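Local coordinates for NanU sialic acid binding protein (Bacteroides fragilis, PDB 4L7T) that binds sialic acid with high affinity at the outer membrane, as a SusD-family protein that probably works together with the transporter NanO, at residues A[283-288]-A[364-369]; A[327-332]-A[342-347]; A[279-284]-A[381-386]. All coordinates share one frame; numbering follows the deposited sequence.

Contact 1 of 3, residues A[283-288]-A[364-369]; sequences DRFRQN and NKYQGV
Phe285 and Tyr366 make this contact between them as a T-shaped pair: the edge of the tyrosine ring turns toward the face of the phenylalanine, with the planes at 86° and the centroids 5.5 Å apart. The closest carbons are Phe285 CE1 and Tyr366 CD2, at 3.7 Å. The far end of the phenylalanine also lies beside the tyrosine backbone, where Phe285 CE2 is 3.7 Å from Tyr366 O. With CG anti to the backbone N (chi1 177°), Phe285 carries its ring across to the loop 364-369. On the tyrosine, the aliphatic part of Lys365 covers one face, CG standing over the ring centre, and the buried hydroxyl is satisfied by the backbone oxygen of Phe466. Away from the ring pair the segment is polar and partly exposed: Arg286 grips Asp283, just ahead of the helix, side-on, NE to OD1 at 2.9 Å and NH2 to OD2 at 3.0 Å, while Gln287 reaches the solvent. Phe285 also meets Trp281 edge-to-face, and Tyr366 leans on Tyr383 and Pro384, so the pair joins the short helix 284-289 to the loop following strand 356-363 and to strand 383-387.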
loop_
_atom_site.group_PDB
_atom_site.type_symbol
_atom_site.label_atom_id
_atom_site.label_comp_id
_atom_site.label_asym_id
_atom_site.label_seq_id
_atom_site.Cartn_x
_atom_site.Cartn_y
_atom_site.Cartn_z
ATOM N N ASP A 283 15.590 2.498 -2.393
ATOM C CA ASP A 283 16.041 2.488 -3.772
ATOM C C ASP A 283 15.411 1.358 -4.594
ATOM O O ASP A 283 15.672 1.277 -5.793
ATOM C CB ASP A 283 17.601 2.369 -3.829
ATOM C CG ASP A 283 18.169 2.724 -5.114
ATOM O OD1 ASP A 283 17.778 3.748 -5.650
ATOM O OD2 ASP A 283 19.111 1.974 -5.568
ATOM N N ARG A 284 14.500 0.598 -4.004
ATOM C CA ARG A 284 13.880 -0.477 -4.809
ATOM C C ARG A 284 12.702 -0.075 -5.692
ATOM O O ARG A 284 12.271 -0.828 -6.566
ATOM C CB ARG A 284 13.589 -1.603 -3.898
ATOM C CG ARG A 284 14.911 -2.182 -3.458
ATOM C CD ARG A 284 14.853 -2.945 -2.228
ATOM N NE ARG A 284 14.280 -2.227 -1.068
ATOM C CZ ARG A 284 14.177 -2.796 0.141
ATOM N NH1 ARG A 284 14.626 -4.053 0.306
ATOM N NH2 ARG A 284 13.657 -2.146 1.181
ATOM N N PHE A 285 12.163 1.136 -5.535
ATOM C CA PHE A 285 11.340 1.594 -6.581
ATOM C C PHE A 285 12.164 1.830 -7.889
ATOM O O PHE A 285 11.784 1.377 -9.027
ATOM C CB PHE A 285 10.579 2.914 -6.146
ATOM C CG PHE A 285 9.716 3.494 -7.296
ATOM C CD1 PHE A 285 8.483 2.931 -7.668
ATOM C CD2 PHE A 285 10.143 4.618 -8.044
ATOM C CE1 PHE A 285 7.710 3.480 -8.729
ATOM C CE2 PHE A 285 9.400 5.145 -9.120
ATOM C CZ PHE A 285 8.149 4.594 -9.450
ATOM N N ARG A 286 13.263 2.603 -7.765
ATOM C CA ARG A 286 14.098 2.812 -8.916
ATOM C C ARG A 286 14.578 1.499 -9.562
ATOM O O ARG A 286 14.540 1.381 -10.777
ATOM C CB ARG A 286 15.347 3.621 -8.488
ATOM C CG ARG A 286 16.094 4.215 -9.693
ATOM C CD ARG A 286 17.500 4.883 -9.328
ATOM N NE ARG A 286 18.314 3.992 -8.531
ATOM C CZ ARG A 286 19.218 3.182 -9.116
ATOM N NH1 ARG A 286 19.345 3.220 -10.401
ATOM N NH2 ARG A 286 19.937 2.325 -8.404
ATOM N N GLN A 287 14.977 0.560 -8.707
ATOM C CA GLN A 287 15.598 -0.729 -9.161
ATOM C C GLN A 287 14.542 -1.692 -9.779
ATOM O O GLN A 287 14.962 -2.673 -10.386
ATOM C CB GLN A 287 16.215 -1.415 -7.974
ATOM C CG GLN A 287 17.555 -0.849 -7.490
ATOM C CD GLN A 287 18.039 -1.593 -6.250
ATOM O OE1 GLN A 287 18.662 -1.011 -5.378
ATOM N NE2 GLN A 287 17.731 -2.884 -6.159
ATOM N N ASN A 288 13.214 -1.429 -9.683
ATOM C CA ASN A 288 12.185 -2.377 -10.238
ATOM C C ASN A 288 11.203 -1.810 -11.243
ATOM O O ASN A 288 10.571 -2.531 -12.041
ATOM C CB ASN A 288 11.387 -3.012 -9.109
ATOM C CG ASN A 288 12.215 -4.012 -8.320
ATOM O OD1 ASN A 288 12.465 -5.137 -8.783
ATOM N ND2 ASN A 288 12.674 -3.612 -7.130
ATOM N N ASN A 364 4.117 6.139 -13.824
ATOM C CA ASN A 364 4.310 7.619 -13.786
ATOM C C ASN A 364 3.753 8.261 -12.506
ATOM O O ASN A 364 3.703 9.496 -12.351
ATOM C CB ASN A 364 3.672 8.248 -14.989
ATOM C CG ASN A 364 4.162 9.699 -15.260
ATOM O OD1 ASN A 364 5.359 10.047 -15.107
ATOM N ND2 ASN A 364 3.194 10.564 -15.590
ATOM N N LYS A 365 3.317 7.408 -11.607
ATOM C CA LYS A 365 2.673 7.941 -10.362
ATOM C C LYS A 365 3.702 8.634 -9.442
ATOM O O LYS A 365 3.353 9.604 -8.734
ATOM C CB LYS A 365 1.971 6.817 -9.586
ATOM C CG LYS A 365 1.260 7.373 -8.297
ATOM C CD LYS A 365 0.256 6.343 -7.760
ATOM C CE LYS A 365 -1.104 6.357 -8.591
ATOM N NZ LYS A 365 -2.113 5.339 -7.946
ATOM N N TYR A 366 4.957 8.166 -9.474
ATOM C CA TYR A 366 6.030 8.659 -8.568
ATOM C C TYR A 366 7.152 9.172 -9.462
ATOM O O TYR A 366 7.899 8.366 -10.118
ATOM C CB TYR A 366 6.545 7.595 -7.655
ATOM C CG TYR A 366 5.471 6.854 -6.825
ATOM C CD1 TYR A 366 4.777 7.507 -5.848
ATOM C CD2 TYR A 366 5.160 5.566 -7.095
ATOM C CE1 TYR A 366 3.742 6.860 -5.073
ATOM C CE2 TYR A 366 4.154 4.851 -6.380
ATOM C CZ TYR A 366 3.434 5.519 -5.399
ATOM O OH TYR A 366 2.523 4.861 -4.650
ATOM N N GLN A 367 7.203 10.494 -9.587
ATOM C CA GLN A 367 8.122 11.099 -10.597
ATOM C C GLN A 367 9.406 11.592 -9.959
ATOM O O GLN A 367 10.297 11.943 -10.676
ATOM C CB GLN A 367 7.445 12.159 -11.456
ATOM C CG GLN A 367 6.286 11.638 -12.258
ATOM C CD GLN A 367 5.594 12.662 -13.074
ATOM O OE1 GLN A 367 4.371 12.775 -13.063
ATOM N NE2 GLN A 367 6.348 13.359 -13.871
ATOM N N GLY A 368 9.523 11.526 -8.625
ATOM C CA GLY A 368 10.773 11.989 -7.972
ATOM C C GLY A 368 11.044 13.458 -8.249
ATOM O O GLY A 368 10.124 14.232 -8.539
ATOM N N VAL A 369 12.323 13.840 -8.165
ATOM C CA VAL A 369 12.708 15.239 -8.250
ATOM C C VAL A 369 14.083 15.200 -8.903
ATOM O O VAL A 369 14.869 14.268 -8.662
ATOM C CB VAL A 369 12.719 15.875 -6.848
ATOM C CG1 VAL A 369 13.625 15.149 -5.839
ATOM C CG2 VAL A 369 12.928 17.448 -6.901
#

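Contact 2 of 3, residues A[327-332]-A[342-347]; sequences DLYNKA and ASMTAV
Tyr329 packs against Met344 and Ala346, setting the short helix 328-331 on a beta-hairpin whose strands, 344-350 and 356-363, run antiparallel. Met344 is the first residue to leave the conformation of helix 339-343, and its side chain lies alongside the tyrosine, running in the opposite direction. Tyr329 CB points toward the strand, and chi1 of -178° continues that line, putting the ring beside Met344 and Ala346. At the root of the side chain, Tyr329 CA has Met344 CE 4.0 Å away, brought there by a bend at the end of the methionine. Tyr329 CD1 meets Met344 CB at 3.9 Å, near the ring plane, and Tyr329 CE1 lies 4.0 Å from both Met344 CB and Met344 O. Ala346 takes a face rather than the edge: its CB sits by CE2, CZ and OH of the tyrosine as a CH-pi contact, 4.1 Å from the ring centroid and nearest to Tyr329 CZ at 3.7 Å. Lys340 adds a cation-pi contact, and Pro361 of the partner strand also touches the tyrosine. A water ties the tip to the strand, lying 2.8 Å from Tyr329 OH and probably donating to Met344 O, 2.6 Å away.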
loop_
_atom_site.group_PDB
_atom_site.type_symbol
_atom_site.label_atom_id
_atom_site.label_comp_id
_atom_site.label_asym_id
_atom_site.label_seq_id
_atom_site.Cartn_x
_atom_site.Cartn_y
_atom_site.Cartn_z
ATOM N N ASP A 327 -1.185 -4.510 -22.380
ATOM C CA ASP A 327 -2.556 -4.159 -22.715
ATOM C C ASP A 327 -3.313 -3.437 -21.607
ATOM O O ASP A 327 -4.421 -2.975 -21.860
ATOM C CB ASP A 327 -3.335 -5.354 -23.170
ATOM C CG ASP A 327 -3.554 -6.389 -22.103
ATOM O OD1 ASP A 327 -2.987 -6.311 -20.973
ATOM O OD2 ASP A 327 -4.320 -7.329 -22.397
ATOM N N LEU A 328 -2.764 -3.424 -20.384
ATOM C CA LEU A 328 -3.467 -2.749 -19.273
ATOM C C LEU A 328 -3.581 -1.255 -19.496
ATOM O O LEU A 328 -4.558 -0.623 -19.074
ATOM C CB LEU A 328 -2.795 -3.105 -17.929
ATOM C CG LEU A 328 -3.461 -2.514 -16.695
ATOM C CD1 LEU A 328 -4.915 -3.038 -16.545
ATOM C CD2 LEU A 328 -2.572 -2.942 -15.507
ATOM N N TYR A 329 -2.655 -0.698 -20.256
ATOM C CA TYR A 329 -2.572 0.701 -20.507
ATOM C C TYR A 329 -3.843 1.228 -21.187
ATOM O O TYR A 329 -4.295 2.350 -20.829
ATOM C CB TYR A 329 -1.401 1.031 -21.431
ATOM C CG TYR A 329 -1.244 2.526 -21.701
ATOM C CD1 TYR A 329 -0.812 3.400 -20.680
ATOM C CD2 TYR A 329 -1.527 3.069 -22.976
ATOM C CE1 TYR A 329 -0.639 4.812 -20.934
ATOM C CE2 TYR A 329 -1.362 4.460 -23.230
ATOM C CZ TYR A 329 -0.897 5.313 -22.220
ATOM O OH TYR A 329 -0.725 6.668 -22.459
ATOM N N ASN A 330 -4.413 0.431 -22.114
ATOM C CA ASN A 330 -5.657 0.806 -22.809
ATOM C C ASN A 330 -6.919 0.149 -22.286
ATOM O O ASN A 330 -8.018 0.524 -22.669
ATOM C CB ASN A 330 -5.502 0.594 -24.317
ATOM C CG ASN A 330 -4.647 1.673 -24.943
ATOM O OD1 ASN A 330 -3.696 1.380 -25.669
ATOM N ND2 ASN A 330 -4.941 2.921 -24.628
ATOM N N LYS A 331 -6.780 -0.821 -21.398
ATOM C CA LYS A 331 -7.957 -1.485 -20.809
ATOM C C LYS A 331 -8.368 -1.008 -19.411
ATOM O O LYS A 331 -9.335 -1.533 -18.893
ATOM C CB LYS A 331 -7.778 -3.010 -20.728
ATOM C CG LYS A 331 -7.859 -3.623 -22.135
ATOM C CD LYS A 331 -7.608 -5.095 -22.091
ATOM C CE LYS A 331 -7.921 -5.649 -23.468
ATOM N NZ LYS A 331 -8.405 -7.035 -23.312
ATOM N N ALA A 332 -7.565 -0.173 -18.779
ATOM C CA ALA A 332 -7.838 0.183 -17.377
ATOM C C ALA A 332 -8.787 1.335 -17.201
ATOM O O ALA A 332 -9.430 1.390 -16.117
ATOM C CB ALA A 332 -6.573 0.468 -16.629
ATOM N N ALA A 342 -1.662 10.242 -15.174
ATOM C CA ALA A 342 -0.943 10.414 -13.918
ATOM C C ALA A 342 -0.319 9.080 -13.504
ATOM O O ALA A 342 0.644 9.087 -12.792
ATOM C CB ALA A 342 -1.882 10.887 -12.802
ATOM N N SER A 343 -0.896 7.968 -13.914
ATOM C CA SER A 343 -0.447 6.639 -13.386
ATOM C C SER A 343 0.611 5.967 -14.255
ATOM O O SER A 343 1.458 5.225 -13.746
ATOM C CB SER A 343 -1.623 5.640 -13.274
ATOM O OG SER A 343 -2.596 6.134 -12.324
ATOM N N MET A 344 0.479 6.189 -15.566
ATOM C CA MET A 344 1.369 5.483 -16.536
ATOM C C MET A 344 1.815 6.378 -17.686
ATOM O O MET A 344 0.981 7.170 -18.186
ATOM C CB MET A 344 0.626 4.275 -17.154
ATOM C CG MET A 344 0.531 3.067 -16.231
ATOM S SD MET A 344 -0.451 1.687 -16.973
ATOM C CE MET A 344 -2.131 2.288 -16.843
ATOM N N THR A 345 3.096 6.220 -18.086
ATOM C CA THR A 345 3.597 6.800 -19.345
ATOM C C THR A 345 3.756 5.647 -20.335
ATOM O O THR A 345 4.287 4.613 -19.979
ATOM C CB THR A 345 4.879 7.591 -19.112
ATOM O OG1 THR A 345 4.595 8.680 -18.209
ATOM C CG2 THR A 345 5.407 8.255 -20.415
ATOM N N ALA A 346 3.331 5.862 -21.576
ATOM C CA ALA A 346 3.650 4.917 -22.671
ATOM C C ALA A 346 4.989 5.225 -23.385
ATOM O O ALA A 346 5.451 6.385 -23.524
ATOM C CB ALA A 346 2.515 4.874 -23.663
ATOM N N VAL A 347 5.640 4.137 -23.737
ATOM C CA VAL A 347 6.859 4.119 -24.529
ATOM C C VAL A 347 6.493 3.730 -25.944
ATOM O O VAL A 347 5.659 2.863 -26.171
ATOM C CB VAL A 347 7.879 3.088 -23.934
ATOM C CG1 VAL A 347 9.182 3.068 -24.810
ATOM C CG2 VAL A 347 8.296 3.555 -22.510
HETATM O O HOH W 1 0.060 8.359 -20.340
#

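Contact 3 of 3, residues A[279-284]-A[381-386]; sequences NMWDDR and NDYPIY
Trp281 O is held by two nitrogens of one residue: Arg284 NE at 2.7 Å, in an almost straight bond (177°), and Arg284 N at 2.9 Å. They reach the oxygen from opposite faces of its carbonyl plane. The arginine side chain folds back over the turn that precedes helix 284-289, and the acceptor lies in its guanidinium plane. Trp281, Asp282 and Asp283 all have positive phi, and the chain winds through overlapping tight turns, the last of which, from Trp281 to Arg284, has the angles of a type I' turn. This winding presents the indole to strand 383-384. Its edge points at the face of Tyr383 in a T-shaped pair, five-membered ring to phenol ring, with planes at 81° and centroids 4.7 Å apart. Trp281 NE1 stands over the centre of the tyrosine ring, 3.5 Å from Tyr383 CD1, a placement consistent with its N-H being directed at the pi cloud. Farther along the same edge, Trp281 CZ2 meets Tyr383 CE1 at 3.7 Å. Met280 closes the corner between the two rings: its extended chain ends with CE lying over one face of the indole, near the rim, and 3.9 Å from Tyr383 CD1. A chi1 of 179° swings the Tyr383 ring away from its own N, which sets one ring face under Trp281 NE1. Just before the strand, Met280 CB packs on Asn381 O at 4.1 Å. Phe55 of helix 51-58 stacks with Trp281 and also touches Tyr383, so the pair is buried between the turn, the strand and that helix. Strand 383-387 pairs antiparallel with strand 267-271, and just beyond Tyr383 the chain turns a corner where Ile385 and Tyr386 both face Phe269, a classic beta bulge.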
loop_
_atom_site.group_PDB
_atom_site.type_symbol
_atom_site.label_atom_id
_atom_site.label_comp_id
_atom_site.label_asym_id
_atom_site.label_seq_id
_atom_site.Cartn_x
_atom_site.Cartn_y
_atom_site.Cartn_z
ATOM N N ASN A 279 15.664 6.866 0.368
ATOM C CA ASN A 279 15.070 6.842 -0.962
ATOM C C ASN A 279 13.839 5.911 -0.928
ATOM O O ASN A 279 13.743 4.991 -0.098
ATOM C CB ASN A 279 16.052 6.204 -1.948
ATOM C CG ASN A 279 17.281 7.076 -2.199
ATOM O OD1 ASN A 279 18.432 6.601 -2.047
ATOM N ND2 ASN A 279 17.066 8.320 -2.622
ATOM N N MET A 280 12.912 6.213 -1.805
ATOM C CA MET A 280 11.596 5.476 -1.837
ATOM C C MET A 280 11.880 3.982 -1.941
ATOM O O MET A 280 12.650 3.547 -2.786
ATOM C CB MET A 280 10.759 5.946 -3.024
ATOM C CG MET A 280 9.422 5.129 -3.008
ATOM S SD MET A 280 8.294 5.769 -4.217
ATOM C CE MET A 280 7.019 4.485 -4.415
ATOM N N TRP A 281 11.319 3.216 -1.013
ATOM C CA TRP A 281 11.539 1.777 -0.949
ATOM C C TRP A 281 13.017 1.401 -0.835
ATOM O O TRP A 281 13.412 0.341 -1.311
ATOM C CB TRP A 281 10.888 1.034 -2.149
ATOM C CG TRP A 281 9.383 1.252 -2.308
ATOM C CD1 TRP A 281 8.500 1.809 -1.378
ATOM C CD2 TRP A 281 8.582 0.852 -3.437
ATOM N NE1 TRP A 281 7.230 1.833 -1.920
ATOM C CE2 TRP A 281 7.242 1.247 -3.162
ATOM C CE3 TRP A 281 8.878 0.213 -4.671
ATOM C CZ2 TRP A 281 6.189 1.037 -4.095
ATOM C CZ3 TRP A 281 7.847 0.006 -5.596
ATOM C CH2 TRP A 281 6.508 0.386 -5.289
ATOM N N ASP A 282 13.795 2.241 -0.143
ATOM C CA ASP A 282 15.275 1.981 -0.007
ATOM C C ASP A 282 15.923 1.682 -1.380
ATOM O O ASP A 282 16.791 0.799 -1.459
ATOM C CB ASP A 282 15.565 0.881 1.005
ATOM C CG ASP A 282 17.008 0.963 1.576
ATOM O OD1 ASP A 282 17.632 2.012 1.381
ATOM O OD2 ASP A 282 17.446 -0.024 2.219
ATOM N N ASP A 283 15.590 2.498 -2.393
ATOM C CA ASP A 283 16.041 2.488 -3.772
ATOM C C ASP A 283 15.411 1.358 -4.594
ATOM O O ASP A 283 15.672 1.277 -5.793
ATOM C CB ASP A 283 17.601 2.369 -3.829
ATOM C CG ASP A 283 18.169 2.724 -5.114
ATOM O OD1 ASP A 283 17.778 3.748 -5.650
ATOM O OD2 ASP A 283 19.111 1.974 -5.568
ATOM N N ARG A 284 14.500 0.598 -4.004
ATOM C CA ARG A 284 13.880 -0.477 -4.809
ATOM C C ARG A 284 12.702 -0.075 -5.692
ATOM O O ARG A 284 12.271 -0.828 -6.566
ATOM C CB ARG A 284 13.589 -1.603 -3.898
ATOM C CG ARG A 284 14.911 -2.182 -3.458
ATOM C CD ARG A 284 14.853 -2.945 -2.228
ATOM N NE ARG A 284 14.280 -2.227 -1.068
ATOM C CZ ARG A 284 14.177 -2.796 0.141
ATOM N NH1 ARG A 284 14.626 -4.053 0.306
ATOM N NH2 ARG A 284 13.657 -2.146 1.181
ATOM N N ASN A 381 9.635 10.571 -3.562
ATOM C CA ASN A 381 8.169 10.787 -3.229
ATOM C C ASN A 381 7.882 10.063 -1.995
ATOM O O ASN A 381 8.569 9.109 -1.689
ATOM C CB ASN A 381 7.260 10.269 -4.310
ATOM C CG ASN A 381 7.411 11.006 -5.588
ATOM O OD1 ASN A 381 6.880 12.126 -5.725
ATOM N ND2 ASN A 381 8.183 10.465 -6.523
ATOM N N ASP A 382 6.871 10.504 -1.241
ATOM C CA ASP A 382 6.431 9.736 -0.125
ATOM C C ASP A 382 5.636 8.515 -0.687
ATOM O O ASP A 382 5.202 8.566 -1.807
ATOM C CB ASP A 382 5.478 10.598 0.702
ATOM C CG ASP A 382 6.161 11.844 1.215
ATOM O OD1 ASP A 382 7.369 11.747 1.608
ATOM O OD2 ASP A 382 5.477 12.914 1.206
ATOM N N TYR A 383 5.567 7.469 0.108
ATOM C CA TYR A 383 4.760 6.287 -0.255
ATOM C C TYR A 383 3.484 6.360 0.611
ATOM O O TYR A 383 3.505 6.039 1.762
ATOM C CB TYR A 383 5.577 4.991 -0.034
ATOM C CG TYR A 383 4.776 3.778 -0.379
ATOM C CD1 TYR A 383 4.293 3.676 -1.694
ATOM C CD2 TYR A 383 4.567 2.812 0.533
ATOM C CE1 TYR A 383 3.510 2.531 -2.076
ATOM C CE2 TYR A 383 3.764 1.658 0.205
ATOM C CZ TYR A 383 3.303 1.557 -1.142
ATOM O OH TYR A 383 2.505 0.434 -1.373
ATOM N N PRO A 384 2.303 6.609 -0.016
ATOM C CA PRO A 384 1.087 6.805 0.851
ATOM C C PRO A 384 0.572 5.456 1.300
ATOM O O PRO A 384 0.545 4.510 0.499
ATOM C CB PRO A 384 0.031 7.427 -0.073
ATOM C CG PRO A 384 0.491 7.149 -1.474
ATOM C CD PRO A 384 2.079 7.007 -1.391
ATOM N N ILE A 385 0.211 5.328 2.548
ATOM C CA ILE A 385 -0.423 4.122 3.085
ATOM C C ILE A 385 -1.940 4.280 3.102
ATOM O O ILE A 385 -2.668 3.387 2.638
ATOM C CB ILE A 385 0.096 3.846 4.575
ATOM C CG1 ILE A 385 1.635 3.660 4.532
ATOM C CG2 ILE A 385 -0.613 2.719 5.216
ATOM C CD1 ILE A 385 2.170 2.395 3.685
ATOM N N TYR A 386 -2.419 5.429 3.630
ATOM C CA TYR A 386 -3.864 5.682 3.694
ATOM C C TYR A 386 -4.131 7.076 3.201
ATOM O O TYR A 386 -3.490 8.077 3.659
ATOM C CB TYR A 386 -4.386 5.632 5.113
ATOM C CG TYR A 386 -4.362 4.251 5.730
ATOM C CD1 TYR A 386 -4.783 3.137 5.044
ATOM C CD2 TYR A 386 -3.956 4.086 7.083
ATOM C CE1 TYR A 386 -4.818 1.891 5.623
ATOM C CE2 TYR A 386 -3.995 2.831 7.666
ATOM C CZ TYR A 386 -4.432 1.741 6.935
ATOM O OH TYR A 386 -4.456 0.507 7.611
#

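All three contacts are buried and rest on aromatic rings, with no direct hydrogen bond between the paired segments. Contacts 1 and 3 are neighbours, about 8 Å between centres, and share Asp283 and Arg284; their rings form one cluster in which Met280 CE touches Tyr366 CD2 at 3.4 Å. Contact 3 lies deepest, about 10 Å from the centre of the chain, and contact 2 farthest out, about 20 Å. The inner two use edge-to-face pairs, whereas contact 2 sets methyl and methylene groups against the ring of a partly exposed tyrosine and adds a water bridge. Contact 2 meets contact 1 through Asn364, probably hydrogen-bonded to Ser343, but does not touch contact 3.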